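Local coordinates for uncharacterized protein (Neisseria meningitidis serogroup B, PDB 3NYM) that is of unknown function but folds as an all-helical chain that packs against a second copy of itself, at residues A[15-18]-A[19-23]; A[51-54]-A[55-58]; A[83-86]-A[87-91]. One frame throughout, in Å; residues are numbered along the deposited sequence.

Contact 1: residues A[15-18]-A[19-23]; sequences INVG and LYQGF
Leu19 N donates to Ile15 O (3.0 Å) and Tyr20 N to Asn16 O (3.3 Å), the last regular turn of helix 13-20, after which the backbone closes in a Schellman motif. Its two defining bonds are both present: Phe23 N reaches back to Gly18 O (3.3 Å) with a nearly straight N-H of 168°, and Gly22, the C-prime residue, whose phi is positive (89°), gives its N-H to Leu19 O (N to O 3.0 Å). Gly18 O also accepts from Gln21 N (2.8 Å), and the two donors come at it from opposite faces of its carbonyl plane.

The Phe23 side chain folds back over the same peptide. With CG set between the backbone N and the carbonyl carbon (chi1 57°), the ring lies with one face over Gly18 O, which stands 3.7 Å above the plane, over the ring centre, while CE1 lies 3.6 Å from Gly18 CA, the bare alpha carbon it packs on. The edge of the Tyr20 ring meets Val17 CA, and the same ring packs edge-to-face with Phe80 of the second subunit. Leu19 leans its CD1 toward Asn16 OD1 and, more distantly, Ile15 CG2. The amide of Asn16 is held from outside, its ND2 donating to Gln72 of the second subunit; Gln21 NE2 likewise donates to Leu111 O, while its chain runs alongside Val17.

A water donates to both Ile15 O (2.8 Å) and Phe23 O, tying the last turn to the departing chain. At this helix C-terminus Gly18 O is thus taken up by the returning N-H groups of Gln21 and Phe23, and Leu19 O by that of Gly22, while the aromatic ring shields Gly18 O, which accepts two N-H groups, on one side.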
ATOM      1  N   ILE A  15       3.089  15.661 -12.200  1.00 24.96           N
ATOM      2  CA  ILE A  15       3.643  17.013 -12.338  1.00 25.37           C
ATOM      3  C   ILE A  15       3.023  17.715 -13.552  1.00 29.09           C
ATOM      4  O   ILE A  15       2.617  18.877 -13.462  1.00 30.19           O
ATOM      5  CB  ILE A  15       5.178  16.992 -12.445  1.00 25.56           C
ATOM      6  CG1 ILE A  15       5.801  16.552 -11.117  1.00 26.38           C
ATOM      7  CG2 ILE A  15       5.705  18.363 -12.857  1.00 29.85           C
ATOM      8  CD1 ILE A  15       7.245  16.110 -11.243  1.00 24.87           C
ATOM      9  N   ASN A  16       2.916  17.001 -14.674  1.00 26.28           N
ATOM     10  CA  ASN A  16       2.287  17.558 -15.874  1.00 25.88           C
ATOM     11  C   ASN A  16       0.841  17.982 -15.636  1.00 28.02           C
ATOM     12  O   ASN A  16       0.404  19.025 -16.109  1.00 26.10           O
ATOM     13  CB  ASN A  16       2.350  16.574 -17.046  1.00 29.76           C
ATOM     14  CG  ASN A  16       3.752  16.397 -17.583  1.00 38.96           C
ATOM     15  OD1 ASN A  16       4.619  17.251 -17.379  1.00 32.95           O
ATOM     16  ND2 ASN A  16       3.985  15.289 -18.284  1.00 30.51           N
ATOM     17  N   VAL A  17       0.091  17.168 -14.905  1.00 27.24           N
ATOM     18  CA  VAL A  17      -1.291  17.532 -14.609  1.00 32.66           C
ATOM     19  C   VAL A  17      -1.322  18.834 -13.816  1.00 28.93           C
ATOM     20  O   VAL A  17      -2.133  19.728 -14.079  1.00 30.82           O
ATOM     21  CB  VAL A  17      -2.017  16.418 -13.829  1.00 32.00           C
ATOM     22  CG1 VAL A  17      -3.416  16.870 -13.434  1.00 29.05           C
ATOM     23  CG2 VAL A  17      -2.075  15.151 -14.665  1.00 30.29           C
ATOM     24  N   GLY A  18      -0.422  18.943 -12.849  1.00 26.63           N
ATOM     25  CA  GLY A  18      -0.292  20.159 -12.071  1.00 27.05           C
ATOM     26  C   GLY A  18      -0.034  21.379 -12.937  1.00 31.58           C
ATOM     27  O   GLY A  18      -0.581  22.459 -12.687  1.00 33.48           O
ATOM     28  N   LEU A  19       0.802  21.218 -13.960  1.00 27.24           N
ATOM     29  CA  LEU A  19       1.157  22.350 -14.820  1.00 29.33           C
ATOM     30  C   LEU A  19      -0.062  22.878 -15.573  1.00 30.86           C
ATOM     31  O   LEU A  19      -0.174  24.079 -15.811  1.00 31.08           O
ATOM     32  CB  LEU A  19       2.276  21.981 -15.800  1.00 25.62           C
ATOM     33  CG  LEU A  19       3.623  21.657 -15.155  1.00 33.00           C
ATOM     34  CD1 LEU A  19       4.595  21.093 -16.180  1.00 36.60           C
ATOM     35  CD2 LEU A  19       4.198  22.896 -14.476  1.00 37.21           C
ATOM     36  N   TYR A  20      -0.978  21.989 -15.948  1.00 26.66           N
ATOM     37  CA  TYR A  20      -2.217  22.440 -16.578  1.00 31.54           C
ATOM     38  C   TYR A  20      -2.990  23.339 -15.621  1.00 33.57           C
ATOM     39  O   TYR A  20      -3.732  24.221 -16.041  1.00 30.37           O
ATOM     40  CB  TYR A  20      -3.071  21.255 -17.062  1.00 30.02           C
ATOM     41  CG  TYR A  20      -2.560  20.704 -18.374  1.00 30.47           C
ATOM     42  CD1 TYR A  20      -2.851  21.350 -19.574  1.00 34.93           C
ATOM     43  CD2 TYR A  20      -1.746  19.577 -18.413  1.00 28.77           C
ATOM     44  CE1 TYR A  20      -2.362  20.880 -20.778  1.00 35.20           C
ATOM     45  CE2 TYR A  20      -1.247  19.095 -19.620  1.00 32.90           C
ATOM     46  CZ  TYR A  20      -1.561  19.751 -20.798  1.00 39.00           C
ATOM     47  OH  TYR A  20      -1.076  19.282 -22.004  1.00 41.44           O
ATOM     48  N   GLN A  21      -2.784  23.133 -14.329  1.00 31.00           N
ATOM     49  CA  GLN A  21      -3.503  23.900 -13.314  1.00 32.89           C
ATOM     50  C   GLN A  21      -2.740  25.141 -12.880  1.00 32.57           C
ATOM     51  O   GLN A  21      -3.146  25.835 -11.952  1.00 39.95           O
ATOM     52  CB  GLN A  21      -3.843  23.016 -12.103  1.00 27.02           C
ATOM     53  CG  GLN A  21      -4.611  21.779 -12.486  1.00 28.78           C
ATOM     54  CD  GLN A  21      -5.116  20.995 -11.299  1.00 36.79           C
ATOM     55  OE1 GLN A  21      -5.063  21.454 -10.159  1.00 41.84           O
ATOM     56  NE2 GLN A  21      -5.632  19.805 -11.565  1.00 33.79           N
ATOM     57  N   GLY A  22      -1.623  25.408 -13.546  1.00 32.78           N
ATOM     58  CA  GLY A  22      -0.890  26.640 -13.319  1.00 39.52           C
ATOM     59  C   GLY A  22       0.169  26.602 -12.231  1.00 40.46           C
ATOM     60  O   GLY A  22       0.646  27.655 -11.796  1.00 37.08           O
ATOM     61  N   PHE A  23       0.554  25.409 -11.788  1.00 35.19           N
ATOM     62  CA  PHE A  23       1.643  25.305 -10.815  1.00 35.46           C
ATOM     63  C   PHE A  23       2.648  24.200 -11.145  1.00 31.81           C
ATOM     64  O   PHE A  23       2.343  23.255 -11.865  1.00 31.91           O
ATOM     65  CB  PHE A  23       1.115  25.173  -9.379  1.00 29.20           C
ATOM     66  CG  PHE A  23       0.201  24.005  -9.169  1.00 33.37           C
ATOM     67  CD1 PHE A  23       0.711  22.736  -8.945  1.00 32.54           C
ATOM     68  CD2 PHE A  23      -1.176  24.172  -9.188  1.00 38.20           C
ATOM     69  CE1 PHE A  23      -0.136  21.658  -8.754  1.00 35.33           C
ATOM     70  CE2 PHE A  23      -2.029  23.092  -8.994  1.00 34.74           C
ATOM     71  CZ  PHE A  23      -1.506  21.840  -8.777  1.00 37.70           C
TER
HETATM   72  O   HOH W   1       3.068  20.647 -11.346  1.00 30.10           O

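Contact 2: residues A[51-54]-A[55-58]; sequences GNWD and NEFK
Asn52 caps the N-terminus of helix 53-60 through a bond to Asn55 N, in a local first-turn contact where a loop enters the helix beside helix 83-113. Asn52 CG lies anti to its backbone N (chi1 -171°), which brings OD1 to Asn55 N at 2.9 Å; the donor stands above the amide plane, 52° out of it. Helical bonding follows at once, with Glu56 N to Asn52 O (3.2 Å), Phe57 N to Trp53 O (3.1 Å) and Lys58 N to Asp54 O (2.9 Å).

The Asn52 and Asn55 amides stack with their planes 11° apart and CG to CG at 3.4 Å. Glu56 runs alongside Trp53, its OE2 lying 3.8 Å from Trp53 CD1. A water accepts from Asn52 N and donates to Glu56 OE2 (2.6 Å), bridging the cap to the acid. Trp53 NE1 donates to Asp46 O, and both Asp54 oxygens accept backbone N-H groups, from Leu7 and Asn8.

Asn8 also binds Asn52 OD1 through its ND2. Two N-H groups of the first turn therefore find side-chain acceptors, Trp53 N in Asn8 OD1 and Asn55 N in Asn52 OD1, and the acids Asp54 and Glu56 at this helix start would probably interact favourably with its dipole.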
ATOM      1  N   GLY A  51      13.573  13.647  -4.995  1.00 43.71           N
ATOM      2  CA  GLY A  51      12.651  12.573  -4.682  1.00 38.03           C
ATOM      3  C   GLY A  51      12.887  11.360  -5.561  1.00 40.19           C
ATOM      4  O   GLY A  51      13.387  11.480  -6.682  1.00 43.81           O
ATOM      5  N   ASN A  52      12.553  10.184  -5.041  1.00 27.80           N
ATOM      6  CA  ASN A  52      12.628   8.956  -5.817  1.00 33.19           C
ATOM      7  C   ASN A  52      11.625   7.968  -5.248  1.00 28.78           C
ATOM      8  O   ASN A  52      11.882   7.327  -4.228  1.00 26.09           O
ATOM      9  CB  ASN A  52      14.046   8.374  -5.804  1.00 36.39           C
ATOM     10  CG  ASN A  52      14.212   7.220  -6.781  1.00 37.36           C
ATOM     11  OD1 ASN A  52      13.309   6.402  -6.953  1.00 31.70           O
ATOM     12  ND2 ASN A  52      15.370   7.150  -7.423  1.00 38.84           N
ATOM     13  N   TRP A  53      10.465   7.877  -5.892  1.00 25.52           N
ATOM     14  CA  TRP A  53       9.353   7.095  -5.358  1.00 29.86           C
ATOM     15  C   TRP A  53       9.642   5.610  -5.411  1.00 26.54           C
ATOM     16  O   TRP A  53       9.267   4.863  -4.513  1.00 26.65           O
ATOM     17  CB  TRP A  53       8.064   7.396  -6.131  1.00 27.21           C
ATOM     18  CG  TRP A  53       7.588   8.805  -5.964  1.00 28.25           C
ATOM     19  CD1 TRP A  53       8.236   9.827  -5.326  1.00 26.25           C
ATOM     20  CD2 TRP A  53       6.353   9.350  -6.441  1.00 30.17           C
ATOM     21  NE1 TRP A  53       7.477  10.977  -5.381  1.00 27.83           N
ATOM     22  CE2 TRP A  53       6.319  10.706  -6.062  1.00 27.05           C
ATOM     23  CE3 TRP A  53       5.270   8.815  -7.149  1.00 29.06           C
ATOM     24  CZ2 TRP A  53       5.246  11.533  -6.362  1.00 27.55           C
ATOM     25  CZ3 TRP A  53       4.204   9.640  -7.445  1.00 29.95           C
ATOM     26  CH2 TRP A  53       4.205  10.991  -7.058  1.00 25.73           C
ATOM     27  N   ASP A  54      10.306   5.171  -6.470  1.00 25.14           N
ATOM     28  CA  ASP A  54      10.680   3.766  -6.545  1.00 29.05           C
ATOM     29  C   ASP A  54      11.667   3.360  -5.438  1.00 29.49           C
ATOM     30  O   ASP A  54      11.578   2.253  -4.912  1.00 29.49           O
ATOM     31  CB  ASP A  54      11.201   3.437  -7.935  1.00 27.99           C
ATOM     32  CG  ASP A  54      10.118   3.594  -8.988  1.00 36.05           C
ATOM     33  OD1 ASP A  54       9.077   2.905  -8.880  1.00 31.44           O
ATOM     34  OD2 ASP A  54      10.286   4.424  -9.901  1.00 32.97           O
ATOM     35  N   ASN A  55      12.587   4.252  -5.076  1.00 27.53           N
ATOM     36  CA  ASN A  55      13.516   3.960  -3.977  1.00 32.24           C
ATOM     37  C   ASN A  55      12.792   3.848  -2.646  1.00 28.50           C
ATOM     38  O   ASN A  55      13.113   2.992  -1.836  1.00 30.11           O
ATOM     39  CB  ASN A  55      14.633   5.008  -3.871  1.00 35.36           C
ATOM     40  CG  ASN A  55      15.706   4.836  -4.932  1.00 44.23           C
ATOM     41  OD1 ASN A  55      15.660   3.900  -5.733  1.00 40.73           O
ATOM     42  ND2 ASN A  55      16.684   5.746  -4.940  1.00 42.98           N
ATOM     43  N   GLU A  56      11.818   4.721  -2.416  1.00 25.04           N
ATOM     44  CA  GLU A  56      11.017   4.633  -1.201  1.00 27.70           C
ATOM     45  C   GLU A  56      10.331   3.272  -1.121  1.00 29.74           C
ATOM     46  O   GLU A  56      10.357   2.606  -0.085  1.00 27.74           O
ATOM     47  CB  GLU A  56       9.974   5.747  -1.166  1.00 27.51           C
ATOM     48  CG  GLU A  56      10.585   7.148  -1.204  1.00 35.21           C
ATOM     49  CD  GLU A  56       9.533   8.237  -1.296  1.00 49.45           C
ATOM     50  OE1 GLU A  56       8.426   8.036  -0.756  1.00 62.33           O
ATOM     51  OE2 GLU A  56       9.808   9.293  -1.908  1.00 46.09           O
ATOM     52  N   PHE A  57       9.718   2.855  -2.221  1.00 29.13           N
ATOM     53  CA  PHE A  57       9.031   1.571  -2.235  1.00 27.09           C
ATOM     54  C   PHE A  57      10.002   0.423  -1.982  1.00 28.83           C
ATOM     55  O   PHE A  57       9.747  -0.429  -1.131  1.00 24.74           O
ATOM     56  CB  PHE A  57       8.277   1.349  -3.553  1.00 29.58           C
ATOM     57  CG  PHE A  57       7.648  -0.014  -3.660  1.00 24.82           C
ATOM     58  CD1 PHE A  57       6.439  -0.287  -3.032  1.00 21.46           C
ATOM     59  CD2 PHE A  57       8.273  -1.027  -4.373  1.00 27.15           C
ATOM     60  CE1 PHE A  57       5.839  -1.557  -3.123  1.00 24.98           C
ATOM     61  CE2 PHE A  57       7.697  -2.297  -4.469  1.00 27.32           C
ATOM     62  CZ  PHE A  57       6.473  -2.564  -3.841  1.00 28.23           C
ATOM     63  N   LYS A  58      11.102   0.384  -2.725  1.00 25.12           N
ATOM     64  CA  LYS A  58      12.042  -0.727  -2.596  1.00 29.57           C
ATOM     65  C   LYS A  58      12.639  -0.814  -1.184  1.00 31.56           C
ATOM     66  O   LYS A  58      12.856  -1.902  -0.660  1.00 26.14           O
ATOM     67  CB  LYS A  58      13.148  -0.644  -3.650  1.00 35.92           C
ATOM     68  CG  LYS A  58      14.377   0.128  -3.196  1.00 53.88           C
ATOM     69  CD  LYS A  58      15.466   0.146  -4.263  1.00 65.19           C
ATOM     70  CE  LYS A  58      16.698   0.891  -3.777  1.00 69.04           C
ATOM     71  NZ  LYS A  58      17.795   0.870  -4.788  1.00 74.94           N
TER
HETATM   72  O   HOH W   2      12.217  10.234  -2.267  1.00 36.74           O

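Contact 3: residues A[83-86]-A[87-91]; sequences ASNS and LFMAM
The opening turns of the long helix 83-113 are regular alpha-helix, and four successive, unbroken i to i+4 bonds are the evidence. Leu87 N donates to Ala83 O (2.9 Å), Phe88 N to Ser84 O (3.0 Å), Met89 N to Asn85 O (2.9 Å) and Ala90 N to Ser86 O (2.9 Å). Their N-H angles all fall between 157° and 165°.

Side chains across the turn meet mostly as carbon against backbone oxygen. Phe88 CB sits 3.3 Å from Asn85 O, which lies at the edge of the ring, near its plane. CG of Phe88 is anti to the backbone N (chi1 170°), and the far end of the ring leads away from the preceding turn. Met89, present as selenomethionine, and Asn85 run side by side, pointing the same way: Met89 CG approaches Asn85 OD1 at 4.1 Å and Asn85 O at 3.5 Å, after which the chain bends at both of its next torsions and carries the selenium off. Leu87 CB rests near Ala83 O and Ser84 O, and Ala90 CB touches Ser86 O. The Ser86 hydroxyl turns back toward the start of the helix, hydrogen-bonding the carbonyl O of Ile82, so this buried polar group is satisfied by the residue just before the helix.

Small residues line the flank that meets helix 64-76: Ala83 packs on Ala74, Ser86 on Val70 and Ala90 on Met68, with Met89 against Tyr67. Another flank faces the second subunit, where Ala83 and Ser84 meet its Trp123, Leu87 its Leu112 and Met91 its Ile108, placing this end of helix 83-113 between helix 64-76 of its own chain and the second subunit.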
ATOM      1  N   ALA A  83      11.008 -13.724  17.185  1.00 26.33           N
ATOM      2  CA  ALA A  83       9.901 -13.878  16.242  1.00 21.84           C
ATOM      3  C   ALA A  83       8.822 -12.809  16.490  1.00 21.01           C
ATOM      4  O   ALA A  83       8.346 -12.163  15.561  1.00 21.39           O
ATOM      5  CB  ALA A  83       9.309 -15.273  16.335  1.00 22.18           C
ATOM      6  N   SER A  84       8.441 -12.631  17.749  1.00 23.00           N
ATOM      7  CA  SER A  84       7.451 -11.616  18.110  1.00 19.66           C
ATOM      8  C   SER A  84       7.895 -10.232  17.643  1.00 23.34           C
ATOM      9  O   SER A  84       7.166  -9.534  16.934  1.00 25.27           O
ATOM     10  CB  SER A  84       7.255 -11.591  19.629  1.00 27.24           C
ATOM     11  OG  SER A  84       6.254 -10.650  19.985  1.00 30.57           O
ATOM     12  N   ASN A  85       9.093  -9.820  18.048  1.00 24.54           N
ATOM     13  CA  ASN A  85       9.573  -8.476  17.673  1.00 22.82           C
ATOM     14  C   ASN A  85       9.668  -8.288  16.163  1.00 27.17           C
ATOM     15  O   ASN A  85       9.288  -7.244  15.623  1.00 23.60           O
ATOM     16  CB  ASN A  85      10.917  -8.164  18.327  1.00 27.44           C
ATOM     17  CG  ASN A  85      11.427  -6.797  17.936  1.00 30.71           C
ATOM     18  OD1 ASN A  85      12.333  -6.669  17.107  1.00 29.16           O
ATOM     19  ND2 ASN A  85      10.807  -5.759  18.492  1.00 21.19           N
ATOM     20  N   SER A  86      10.174  -9.310  15.482  1.00 27.82           N
ATOM     21  CA  SER A  86      10.322  -9.267  14.037  1.00 23.80           C
ATOM     22  C   SER A  86       8.977  -9.148  13.319  1.00 26.51           C
ATOM     23  O   SER A  86       8.851  -8.403  12.353  1.00 24.42           O
ATOM     24  CB  SER A  86      11.090 -10.494  13.552  1.00 27.36           C
ATOM     25  OG  SER A  86      12.395 -10.497  14.107  1.00 34.31           O
ATOM     26  N   LEU A  87       7.976  -9.887  13.781  1.00 22.88           N
ATOM     27  CA  LEU A  87       6.615  -9.741  13.249  1.00 26.10           C
ATOM     28  C   LEU A  87       6.076  -8.339  13.466  1.00 26.07           C
ATOM     29  O   LEU A  87       5.412  -7.771  12.593  1.00 29.03           O
ATOM     30  CB  LEU A  87       5.659 -10.730  13.927  1.00 27.26           C
ATOM     31  CG  LEU A  87       5.180 -11.957  13.172  1.00 36.12           C
ATOM     32  CD1 LEU A  87       4.124 -12.661  14.015  1.00 29.33           C
ATOM     33  CD2 LEU A  87       4.620 -11.575  11.824  1.00 30.01           C
ATOM     34  N   PHE A  88       6.343  -7.789  14.647  1.00 27.82           N
ATOM     35  CA  PHE A  88       5.894  -6.443  14.986  1.00 23.52           C
ATOM     36  C   PHE A  88       6.483  -5.433  14.013  1.00 31.28           C
ATOM     37  O   PHE A  88       5.773  -4.567  13.479  1.00 28.01           O
ATOM     38  CB  PHE A  88       6.299  -6.095  16.421  1.00 22.42           C
ATOM     39  CG  PHE A  88       6.096  -4.659  16.773  1.00 30.79           C
ATOM     40  CD1 PHE A  88       4.840  -4.181  17.102  1.00 41.51           C
ATOM     41  CD2 PHE A  88       7.170  -3.780  16.789  1.00 34.97           C
ATOM     42  CE1 PHE A  88       4.655  -2.842  17.432  1.00 41.94           C
ATOM     43  CE2 PHE A  88       6.994  -2.449  17.121  1.00 38.68           C
ATOM     44  CZ  PHE A  88       5.735  -1.980  17.444  1.00 39.09           C
HETATM   45  N   MSE A  89       7.782  -5.550  13.765  1.00 28.34           N
HETATM   46  CA  MSE A  89       8.445  -4.612  12.862  1.00 29.09           C
HETATM   47  C   MSE A  89       7.987  -4.820  11.412  1.00 23.92           C
HETATM   48  O   MSE A  89       7.825  -3.851  10.668  1.00 23.07           O
HETATM   49  CB  MSE A  89       9.963  -4.701  12.986  1.00 22.59           C
HETATM   50  CG  MSE A  89      10.487  -4.199  14.337  1.00 22.80           C
HETATM   51 SE   MSE A  89      10.119  -2.297  14.641  0.71 32.30          SE
HETATM   52  CE  MSE A  89      11.215  -1.567  13.208  1.00 37.60           C
ATOM     53  N   ALA A  90       7.781  -6.070  11.005  1.00 22.06           N
ATOM     54  CA  ALA A  90       7.177  -6.316   9.677  1.00 19.19           C
ATOM     55  C   ALA A  90       5.839  -5.595   9.554  1.00 29.01           C
ATOM     56  O   ALA A  90       5.516  -5.017   8.508  1.00 28.37           O
ATOM     57  CB  ALA A  90       6.988  -7.817   9.413  1.00 19.12           C
HETATM   58  N   MSE A  91       5.061  -5.641  10.629  1.00 25.18           N
HETATM   59  CA  MSE A  91       3.757  -4.990  10.670  1.00 28.67           C
HETATM   60  C   MSE A  91       3.926  -3.514  10.397  1.00 27.47           C
HETATM   61  O   MSE A  91       3.215  -2.928   9.583  1.00 27.57           O
HETATM   62  CB  MSE A  91       3.134  -5.167  12.047  1.00 31.83           C
HETATM   63  CG  MSE A  91       1.706  -5.584  12.038  1.00 32.01           C
HETATM   64 SE   MSE A  91       0.906  -5.123  13.735  0.63 41.53          SE
HETATM   65  CE  MSE A  91       1.239  -3.201  13.550  1.00 42.86           C
TER

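The three contacts follow one another along the chain and mark one helix C-terminus (contact 1) and the first turns of two other helices (contacts 2 and 3). None touches another. Contacts 1 and 2 have centres about 22 Å apart but nearest atoms only about 7 Å apart; contacts 2 and 3 are about 23 Å apart between centres and 11 Å between nearest atoms. Contacts 1 and 3 lie on opposite sides of the chain's centre, 42 Å between centres, yet both reach the second subunit. Helix 83-113 connects all three, its Leu111 meeting contact 1 and its Leu97 contact 2. A diethylene glycol about 4 Å from the Leu19 side chain and an acetate about 4 Å from that of Phe57, both probably from the crystallisation liquor, define no known site.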